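Local structure of B-type flagellar hook-associated protein 2 (5FHY) at residues Thr35-Val40 with Gly207-Leu212; Gly127-Val132 with Thr168-Gly173. The protein caps the tip of the growing flagellar filament, where it helps flagellin monomers polymerise and keeps them from leaking out, and is essential for motility. One frame throughout, in Å; residues are numbered along the deposited sequence.

Overall arrangement
Starting near the N terminus, the chain lays down strand 34-42, leaves through strand 48-50 for the part built on strands 65-71, 74-81, 104-111, 114-121 and 130-136, and returns through strand 165-166, which pairs with strand 48-50, to strand 173-177 beside strand 34-42. Contact 2 closes the shorter loop, joining the lead-in to strand 130-136 with that returning connection. Contact 1 closes the longer one: strand 210-215 comes back beside strand 34-42, so the loop of contact 2 falls within it. Their centres are 28 Å apart and they do not touch. One adds an edge strand, within this chain, to a sheet, whereas the other ties together two neighbouring portions of the crystallised fragment.

Contact 1: residues Thr35-Val40 with Gly207-Leu212; sequences TYQIQV and GKPITL
Tyr36 and Leu212 open an antiparallel strand pairing that is tight along its backbone and on one face and looser on the other. Leu212 N gives a nearly straight bond to Tyr36 O (2.8 Å, 166° at the hydrogen), while the return bond from Tyr36 N to Leu212 O is more bent (2.9 Å, 140°). Ile38 and Ile210 repeat the exchange two residues on, again with both N-H groups used, and the non-hydrogen-bonded pair Gln37 and Thr211 lies between.

On the face of Tyr36, Ile38, Ile210 and Leu212, packing is close between Ile38 CD1 and Leu212 CD2, at 3.9 Å, while the end of Ile210 leads away from the partner strand. Strand 24-28 covers this face through Lys24, on Ile38 and Ile210, and Ser26, on Leu212. The Tyr36 ring reaches beyond the pair to a cation-pi contact with Lys48 of a third subunit.

The opposite face, of Gln37 and Thr211, is more open and polar. The Gln37 chain folds at its second torsion (chi2 -65°), which brings the amide back over the neighbouring strand. Its OE1 accepts a bond from Thr211 OG1 at 2.7 Å, in the plane of the amide and on a lone pair. NE2 rests 3.7 Å from CG of Pro209, whose CB also lies alongside CG of Gln39 at 3.9 Å, where regular pairing gives way to loop.

Leu212 also pairs with a strand of a second subunit. Two-residue repeats of paired bonds are the signature of an antiparallel beta sheet, here one that runs on across that interface.

Contact 2: residues Gly127-Val132 with Thr168-Gly173; sequences GKDIKV and TKAANG
A surface contact, partly bridged by water, joins the lead-in to strand 130-136, at Asp129, to Ala170 in the connection between strands 165-166 and 173-177. It is small, burying 220 Å² in all, and lies wholly within one subunit, away from its neighbours in the assembly.

Its direct bond runs from Ala170 N to OD1 of Asp129 (3.2 Å, 148° at the hydrogen), and the N-H meets the oxygen nearly along its C-O axis. With CG beside its own backbone N (chi1 -69°), the Asp129 carboxylate is carried across to the Ala170 backbone. The methyl of Ala170 packs beside both residues, CB lying 3.3 Å from Lys128 O and 3.5 Å from OD1 of Asp129. Lys128 itself is the centre of an inverse gamma turn, closed by a weak bond from Asp129 N to Gly127 O.

A single water stitches the two segments together: it accepts from Gly127 N and donates to OD2 of Asp129 and to Ala170 O, each of these last two at 2.7 Å. Both carboxylate oxygens are thereby engaged, one by the peptide and one by the water. NZ of Lys128 bonds to Asp126 O and OD1 of Asn172 takes Asp126 N, while ND2 of Asn172 bonds to Ser183 OG.

Lys169 NZ stands 4.1 Å from OD2 of Asp129, beyond a salt bridge. Its charge could still help to keep the carboxylate ionised. With one peptide bond, one three-way water and so little surface buried, the contact probably depends more on polar bonds than on apolar packing.

Contact 1: residues Thr35-Val40 with Gly207-Leu212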
loop_
_atom_site.group_PDB
_atom_site.type_symbol
_atom_site.label_atom_id
_atom_site.label_comp_id
_atom_site.label_asym_id
_atom_site.label_seq_id
_atom_site.Cartn_x
_atom_site.Cartn_y
_atom_site.Cartn_z
ATOM N N THR B 35 -41.914 14.116 -23.800
ATOM C CA THR B 35 -41.390 12.795 -24.106
ATOM C C THR B 35 -41.783 12.405 -25.523
ATOM O O THR B 35 -42.870 12.742 -25.984
ATOM C CB THR B 35 -41.899 11.747 -23.104
ATOM O OG1 THR B 35 -41.624 10.433 -23.604
ATOM C CG2 THR B 35 -43.397 11.900 -22.887
ATOM N N TYR B 36 -40.897 11.709 -26.226
ATOM C CA TYR B 36 -41.141 11.408 -27.629
ATOM C C TYR B 36 -40.712 9.994 -27.979
ATOM O O TYR B 36 -39.635 9.542 -27.591
ATOM C CB TYR B 36 -40.407 12.404 -28.531
ATOM C CG TYR B 36 -40.726 13.855 -28.240
ATOM C CD1 TYR B 36 -41.823 14.474 -28.828
ATOM C CD2 TYR B 36 -39.926 14.608 -27.382
ATOM C CE1 TYR B 36 -42.121 15.798 -28.571
ATOM C CE2 TYR B 36 -40.217 15.935 -27.116
ATOM C CZ TYR B 36 -41.317 16.526 -27.715
ATOM O OH TYR B 36 -41.617 17.846 -27.461
ATOM N N GLN B 37 -41.565 9.295 -28.716
ATOM C CA GLN B 37 -41.219 7.977 -29.214
ATOM C C GLN B 37 -40.670 8.115 -30.625
ATOM O O GLN B 37 -41.343 8.631 -31.521
ATOM C CB GLN B 37 -42.431 7.050 -29.182
ATOM C CG GLN B 37 -42.938 6.768 -27.778
ATOM C CD GLN B 37 -41.933 6.004 -26.940
ATOM O OE1 GLN B 37 -41.216 6.586 -26.125
ATOM N NE2 GLN B 37 -41.880 4.691 -27.132
ATOM N N ILE B 38 -39.452 7.631 -30.824
ATOM C CA ILE B 38 -38.743 7.882 -32.065
ATOM C C ILE B 38 -38.321 6.592 -32.749
ATOM O O ILE B 38 -37.780 5.688 -32.117
ATOM C CB ILE B 38 -37.495 8.755 -31.818
ATOM C CG1 ILE B 38 -37.893 10.073 -31.152
ATOM C CG2 ILE B 38 -36.749 9.019 -33.119
ATOM C CD1 ILE B 38 -36.813 11.127 -31.186
ATOM N N GLN B 39 -38.588 6.513 -34.047
ATOM C CA GLN B 39 -38.087 5.425 -34.866
ATOM C C GLN B 39 -37.122 6.007 -35.887
ATOM O O GLN B 39 -37.296 7.136 -36.338
ATOM C CB GLN B 39 -39.231 4.689 -35.576
ATOM C CG GLN B 39 -40.213 3.971 -34.658
ATOM C CD GLN B 39 -41.277 3.195 -35.423
ATOM O OE1 GLN B 39 -41.121 2.900 -36.609
ATOM N NE2 GLN B 39 -42.372 2.866 -34.742
ATOM N N VAL B 40 -36.106 5.237 -36.252
ATOM C CA VAL B 40 -35.233 5.609 -37.354
ATOM C C VAL B 40 -35.360 4.536 -38.426
ATOM O O VAL B 40 -34.894 3.416 -38.241
ATOM C CB VAL B 40 -33.766 5.756 -36.907
ATOM C CG1 VAL B 40 -32.864 5.984 -38.118
ATOM C CG2 VAL B 40 -33.628 6.895 -35.903
ATOM N N GLY B 207 -40.254 -1.978 -34.693
ATOM C CA GLY B 207 -41.165 -2.031 -33.566
ATOM C C GLY B 207 -40.528 -1.758 -32.213
ATOM O O GLY B 207 -41.191 -1.874 -31.182
ATOM N N LYS B 208 -39.241 -1.413 -32.210
ATOM C CA LYS B 208 -38.530 -1.082 -30.973
ATOM C C LYS B 208 -38.099 0.384 -30.967
ATOM O O LYS B 208 -36.962 0.697 -31.319
ATOM C CB LYS B 208 -37.283 -1.954 -30.725
ATOM C CG LYS B 208 -37.430 -3.477 -30.592
ATOM C CD LYS B 208 -37.987 -4.211 -31.790
ATOM C CE LYS B 208 -37.742 -5.707 -31.616
ATOM N NZ LYS B 208 -37.716 -6.465 -32.896
ATOM N N PRO B 209 -39.008 1.291 -30.582
ATOM C CA PRO B 209 -38.714 2.720 -30.710
ATOM C C PRO B 209 -37.947 3.261 -29.505
ATOM O O PRO B 209 -38.031 2.704 -28.409
ATOM C CB PRO B 209 -40.102 3.349 -30.792
ATOM C CG PRO B 209 -40.942 2.448 -29.956
ATOM C CD PRO B 209 -40.409 1.055 -30.184
ATOM N N ILE B 210 -37.198 4.335 -29.718
ATOM C CA ILE B 210 -36.455 4.983 -28.645
ATOM C C ILE B 210 -37.331 5.997 -27.910
ATOM O O ILE B 210 -38.089 6.734 -28.539
ATOM C CB ILE B 210 -35.190 5.687 -29.193
ATOM C CG1 ILE B 210 -34.259 4.672 -29.854
ATOM C CG2 ILE B 210 -34.449 6.409 -28.090
ATOM C CD1 ILE B 210 -33.754 3.615 -28.909
ATOM N N THR B 211 -37.235 6.032 -26.585
ATOM C CA THR B 211 -37.880 7.092 -25.818
ATOM C C THR B 211 -36.909 8.251 -25.629
ATOM O O THR B 211 -35.810 8.068 -25.107
ATOM C CB THR B 211 -38.356 6.597 -24.436
ATOM O OG1 THR B 211 -39.288 5.522 -24.606
ATOM C CG2 THR B 211 -39.033 7.724 -23.667
ATOM N N LEU B 212 -37.320 9.445 -26.046
ATOM C CA LEU B 212 -36.478 10.627 -25.896
ATOM C C LEU B 212 -37.093 11.619 -24.914
ATOM O O LEU B 212 -38.201 12.110 -25.125
ATOM C CB LEU B 212 -36.251 11.312 -27.242
ATOM C CG LEU B 212 -35.415 12.590 -27.163
ATOM C CD1 LEU B 212 -33.939 12.215 -27.112
ATOM C CD2 LEU B 212 -35.709 13.528 -28.325
#

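Contact 2: residues Gly127-Val132 with Thr168-Gly173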
loop_
_atom_site.group_PDB
_atom_site.type_symbol
_atom_site.label_atom_id
_atom_site.label_comp_id
_atom_site.label_asym_id
_atom_site.label_seq_id
_atom_site.Cartn_x
_atom_site.Cartn_y
_atom_site.Cartn_z
ATOM N N GLY B 127 -31.347 13.358 -54.736
ATOM C CA GLY B 127 -30.969 14.076 -55.942
ATOM C C GLY B 127 -29.548 14.604 -55.995
ATOM O O GLY B 127 -29.131 15.176 -57.001
ATOM N N LYS B 128 -28.796 14.426 -54.915
ATOM C CA LYS B 128 -27.420 14.905 -54.880
ATOM C C LYS B 128 -26.492 13.825 -55.433
ATOM O O LYS B 128 -25.474 13.496 -54.827
ATOM C CB LYS B 128 -26.998 15.305 -53.460
ATOM C CG LYS B 128 -27.726 16.519 -52.893
ATOM C CD LYS B 128 -29.061 16.112 -52.304
ATOM C CE LYS B 128 -29.835 17.285 -51.738
ATOM N NZ LYS B 128 -31.163 16.833 -51.237
ATOM N N ASP B 129 -26.856 13.276 -56.587
ATOM C CA ASP B 129 -26.052 12.247 -57.236
ATOM C C ASP B 129 -24.913 12.882 -58.023
ATOM O O ASP B 129 -25.052 13.992 -58.531
ATOM C CB ASP B 129 -26.919 11.392 -58.171
ATOM C CG ASP B 129 -27.911 10.512 -57.419
ATOM O OD1 ASP B 129 -27.542 9.928 -56.378
ATOM O OD2 ASP B 129 -29.069 10.405 -57.877
ATOM N N ILE B 130 -23.791 12.174 -58.128
ATOM C CA ILE B 130 -22.660 12.657 -58.910
ATOM C C ILE B 130 -22.887 12.351 -60.390
ATOM O O ILE B 130 -23.197 11.217 -60.750
ATOM C CB ILE B 130 -21.325 12.028 -58.450
ATOM C CG1 ILE B 130 -21.112 12.245 -56.951
ATOM C CG2 ILE B 130 -20.153 12.621 -59.227
ATOM C CD1 ILE B 130 -19.885 11.537 -56.406
ATOM N N LYS B 131 -22.734 13.362 -61.241
ATOM C CA LYS B 131 -22.918 13.185 -62.680
ATOM C C LYS B 131 -21.662 13.590 -63.443
ATOM O O LYS B 131 -21.004 14.575 -63.101
ATOM C CB LYS B 131 -24.121 13.994 -63.179
ATOM C CG LYS B 131 -24.409 13.826 -64.664
ATOM C CD LYS B 131 -25.698 14.510 -65.087
ATOM C CE LYS B 131 -26.105 14.072 -66.491
ATOM N NZ LYS B 131 -27.379 14.688 -66.962
ATOM N N VAL B 132 -21.337 12.821 -64.480
ATOM C CA VAL B 132 -20.171 13.080 -65.311
ATOM C C VAL B 132 -20.565 13.187 -66.782
ATOM O O VAL B 132 -21.044 12.217 -67.376
ATOM C CB VAL B 132 -19.104 11.982 -65.157
ATOM C CG1 VAL B 132 -17.878 12.324 -65.999
ATOM C CG2 VAL B 132 -18.719 11.810 -63.689
ATOM N N THR B 168 -23.290 3.884 -53.793
ATOM C CA THR B 168 -24.373 4.343 -52.934
ATOM C C THR B 168 -25.197 5.397 -53.656
ATOM O O THR B 168 -24.653 6.212 -54.404
ATOM C CB THR B 168 -23.851 4.943 -51.616
ATOM O OG1 THR B 168 -23.131 6.149 -51.896
ATOM C CG2 THR B 168 -22.930 3.972 -50.896
ATOM N N LYS B 169 -26.506 5.388 -53.427
ATOM C CA LYS B 169 -27.368 6.428 -53.974
ATOM C C LYS B 169 -27.509 7.547 -52.967
ATOM O O LYS B 169 -27.730 7.287 -51.787
ATOM C CB LYS B 169 -28.758 5.883 -54.313
ATOM C CG LYS B 169 -28.802 4.889 -55.452
ATOM C CD LYS B 169 -28.780 5.560 -56.815
ATOM C CE LYS B 169 -30.116 6.210 -57.141
ATOM N NZ LYS B 169 -30.228 6.534 -58.589
ATOM N N ALA B 170 -27.396 8.789 -53.423
ATOM C CA ALA B 170 -27.697 9.914 -52.553
ATOM C C ALA B 170 -29.199 9.910 -52.297
ATOM O O ALA B 170 -29.994 9.758 -53.223
ATOM C CB ALA B 170 -27.245 11.226 -53.173
ATOM N N ALA B 171 -29.590 10.075 -51.042
ATOM C CA ALA B 171 -30.997 9.975 -50.687
ATOM C C ALA B 171 -31.282 10.602 -49.331
ATOM O O ALA B 171 -30.382 10.759 -48.504
ATOM C CB ALA B 171 -31.435 8.518 -50.691
ATOM N N ASN B 172 -32.545 10.941 -49.096
ATOM C CA ASN B 172 -32.943 11.426 -47.785
ATOM C C ASN B 172 -33.151 10.248 -46.853
ATOM O O ASN B 172 -33.448 9.140 -47.299
ATOM C CB ASN B 172 -34.230 12.253 -47.856
ATOM C CG ASN B 172 -34.019 13.634 -48.448
ATOM O OD1 ASN B 172 -33.070 13.875 -49.187
ATOM N ND2 ASN B 172 -34.916 14.551 -48.120
ATOM N N GLY B 173 -33.011 10.492 -45.556
ATOM C CA GLY B 173 -33.329 9.482 -44.567
ATOM C C GLY B 173 -34.761 9.675 -44.110
ATOM O O GLY B 173 -35.467 10.553 -44.611
HETATM O O HOH W 1 -30.502 10.765 -55.635
#